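Local coordinates for T-cell surface glycoprotein CD1A1 antigen (Gallus gallus, PDB 3JVG), which probably presents lipid antigens to T cells at the cell surface, this chain being its ectodomain with an MHC-I-like antigen-binding part and an immunoglobulin C1-set domain, at residues Met7-His12 against Arg106-Ile111. Sequence-based numbering, arbitrary orientation.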
loop_
_atom_site.group_PDB
_atom_site.type_symbol
_atom_site.label_atom_id
_atom_site.label_comp_id
_atom_site.label_asym_id
_atom_site.label_seq_id
_atom_site.Cartn_x
_atom_site.Cartn_y
_atom_site.Cartn_z
ATOM N N MET A 7 -13.928 -0.558 4.467
ATOM C CA MET A 7 -13.253 -1.840 4.457
ATOM C C MET A 7 -12.330 -1.949 5.652
ATOM O O MET A 7 -11.606 -1.021 5.982
ATOM C CB MET A 7 -12.442 -1.967 3.169
ATOM C CG MET A 7 -11.423 -3.082 3.139
ATOM S SD MET A 7 -10.659 -3.313 1.494
ATOM C CE MET A 7 -11.999 -4.096 0.610
ATOM N N LEU A 8 -12.330 -3.113 6.257
ATOM C CA LEU A 8 -11.433 -3.434 7.327
ATOM C C LEU A 8 -10.619 -4.561 6.740
ATOM O O LEU A 8 -11.236 -5.575 6.301
ATOM C CB LEU A 8 -12.214 -3.959 8.550
ATOM C CG LEU A 8 -11.353 -4.408 9.722
ATOM C CD1 LEU A 8 -10.342 -3.336 9.935
ATOM C CD2 LEU A 8 -12.183 -4.485 10.874
ATOM N N LYS A 9 -9.293 -4.432 6.780
ATOM C CA LYS A 9 -8.438 -5.424 6.192
ATOM C C LYS A 9 -7.214 -5.791 7.044
ATOM O O LYS A 9 -6.427 -4.912 7.463
ATOM C CB LYS A 9 -7.940 -4.950 4.826
ATOM C CG LYS A 9 -7.252 -6.003 4.053
ATOM C CD LYS A 9 -6.442 -5.406 2.889
ATOM C CE LYS A 9 -7.251 -4.978 1.719
ATOM N NZ LYS A 9 -6.487 -3.897 0.960
ATOM N N LEU A 10 -7.028 -7.073 7.260
ATOM C CA LEU A 10 -5.860 -7.541 7.976
ATOM C C LEU A 10 -4.965 -8.243 6.990
ATOM O O LEU A 10 -5.409 -9.190 6.301
ATOM C CB LEU A 10 -6.254 -8.528 9.072
ATOM C CG LEU A 10 -7.236 -8.012 10.148
ATOM C CD1 LEU A 10 -7.588 -9.162 11.116
ATOM C CD2 LEU A 10 -6.633 -6.789 10.939
ATOM N N LEU A 11 -3.706 -7.844 6.983
ATOM C CA LEU A 11 -2.714 -8.393 6.088
ATOM C C LEU A 11 -1.652 -9.121 6.914
ATOM O O LEU A 11 -1.154 -8.621 7.970
ATOM C CB LEU A 11 -2.061 -7.228 5.368
ATOM C CG LEU A 11 -2.871 -6.368 4.386
ATOM C CD1 LEU A 11 -1.906 -5.371 3.650
ATOM C CD2 LEU A 11 -3.752 -7.276 3.295
ATOM N N HIS A 12 -1.247 -10.273 6.446
ATOM C CA HIS A 12 -0.170 -10.995 7.104
ATOM C C HIS A 12 0.783 -11.526 6.026
ATOM O O HIS A 12 0.370 -11.809 4.866
ATOM C CB HIS A 12 -0.808 -12.088 7.959
ATOM C CG HIS A 12 -0.059 -13.397 8.020
ATOM N ND1 HIS A 12 -0.279 -14.425 7.115
ATOM C CD2 HIS A 12 0.812 -13.891 8.942
ATOM C CE1 HIS A 12 0.456 -15.472 7.453
ATOM N NE2 HIS A 12 1.136 -15.172 8.549
ATOM N N ARG A 106 -19.336 -7.547 1.763
ATOM C CA ARG A 106 -18.442 -8.466 1.060
ATOM C C ARG A 106 -17.390 -8.916 2.051
ATOM O O ARG A 106 -16.870 -8.090 2.809
ATOM C CB ARG A 106 -17.816 -7.831 -0.180
ATOM C CG ARG A 106 -16.817 -8.780 -0.943
ATOM C CD ARG A 106 -16.191 -8.076 -2.146
ATOM N NE ARG A 106 -15.123 -7.179 -1.711
ATOM C CZ ARG A 106 -13.836 -7.501 -1.669
ATOM N NH1 ARG A 106 -13.407 -8.713 -2.039
ATOM N NH2 ARG A 106 -12.974 -6.588 -1.255
ATOM N N THR A 107 -17.091 -10.219 2.078
ATOM C CA THR A 107 -16.070 -10.739 2.967
ATOM C C THR A 107 -14.979 -11.332 2.110
ATOM O O THR A 107 -15.223 -11.691 0.960
ATOM C CB THR A 107 -16.588 -11.880 3.925
ATOM O OG1 THR A 107 -17.004 -13.021 3.135
ATOM C CG2 THR A 107 -17.667 -11.390 4.834
ATOM N N PHE A 108 -13.768 -11.431 2.658
ATOM C CA PHE A 108 -12.684 -12.047 1.922
ATOM C C PHE A 108 -11.743 -12.737 2.860
ATOM O O PHE A 108 -11.514 -12.259 3.985
ATOM C CB PHE A 108 -11.922 -11.032 1.041
ATOM C CG PHE A 108 -11.474 -9.770 1.768
ATOM C CD1 PHE A 108 -12.311 -8.685 1.867
ATOM C CD2 PHE A 108 -10.177 -9.670 2.277
ATOM C CE1 PHE A 108 -11.906 -7.525 2.504
ATOM C CE2 PHE A 108 -9.721 -8.508 2.887
ATOM C CZ PHE A 108 -10.607 -7.418 3.036
ATOM N N PHE A 109 -11.218 -13.880 2.423
ATOM C CA PHE A 109 -10.177 -14.527 3.208
ATOM C C PHE A 109 -9.401 -15.327 2.156
ATOM O O PHE A 109 -9.865 -16.378 1.698
ATOM C CB PHE A 109 -10.797 -15.424 4.311
ATOM C CG PHE A 109 -9.790 -16.148 5.229
ATOM C CD1 PHE A 109 -10.276 -16.885 6.319
ATOM C CD2 PHE A 109 -8.419 -16.063 5.051
ATOM C CE1 PHE A 109 -9.408 -17.546 7.213
ATOM C CE2 PHE A 109 -7.540 -16.718 5.900
ATOM C CZ PHE A 109 -8.039 -17.480 7.000
ATOM N N ASP A 110 -8.260 -14.747 1.753
ATOM C CA ASP A 110 -7.405 -15.282 0.725
ATOM C C ASP A 110 -5.999 -15.530 1.282
ATOM O O ASP A 110 -5.455 -14.730 2.084
ATOM C CB ASP A 110 -7.284 -14.310 -0.454
ATOM C CG ASP A 110 -8.604 -14.116 -1.189
ATOM O OD1 ASP A 110 -9.382 -13.254 -0.770
ATOM O OD2 ASP A 110 -8.837 -14.796 -2.230
ATOM N N ILE A 111 -5.427 -16.640 0.843
ATOM C CA ILE A 111 -4.046 -16.953 1.058
ATOM C C ILE A 111 -3.283 -16.980 -0.265
ATOM O O ILE A 111 -3.747 -17.525 -1.296
ATOM C CB ILE A 111 -3.937 -18.207 1.879
ATOM C CG1 ILE A 111 -4.669 -17.940 3.244
ATOM C CG2 ILE A 111 -2.499 -18.619 2.029
ATOM C CD1 ILE A 111 -4.947 -19.129 4.043
#
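The antiparallel sheet that floors the MHC-I-like antigen-binding domain brings Met7, Lys9 and Phe108 together across an intervening strand. Segments 7-12 and 106-111 are next-but-one neighbours, both antiparallel to strand 89-99 between them and therefore nearly parallel to each other: their axes stand 9.2 Å apart at 8°. At that spacing contact across the middle strand comes mainly from side chains, and this is a worked example of how one large ring bridges it. Phe108 reaches over strand 89-99, touching Ser94, on the sheet face turned away from helices 58-82 and 148-172. Its CG sits between the backbone N and the carbonyl carbon (chi1 51°), which swings the ring toward segment 7-12. There Lys9 CG lies 3.7 Å from Phe108 CE2, at the edge and in the ring plane, and the backbone Leu8 O is 3.8 Å from Phe108 CZ. The aliphatic stem of Lys9 does the packing, while its NZ is salt-bridged to an acidic side chain of the other protein chain. Met7 reaches the ring obliquely, on the CE1 side: its chain bends at the third torsion, putting Met7 CE 3.9 Å from Phe108 CE1. The sulfur makes a Met-aromatic contact, Met7 SD lying 5.4 Å from the centroid of the Phe108 ring, 59° off the normal. Arg106 brings its guanidinium to Met7, while its NE is salt-bridged to Glu98 of the middle strand. The methyl CE of Met7 meets that flat group at its edge, 3.3 Å from Arg106 NH2.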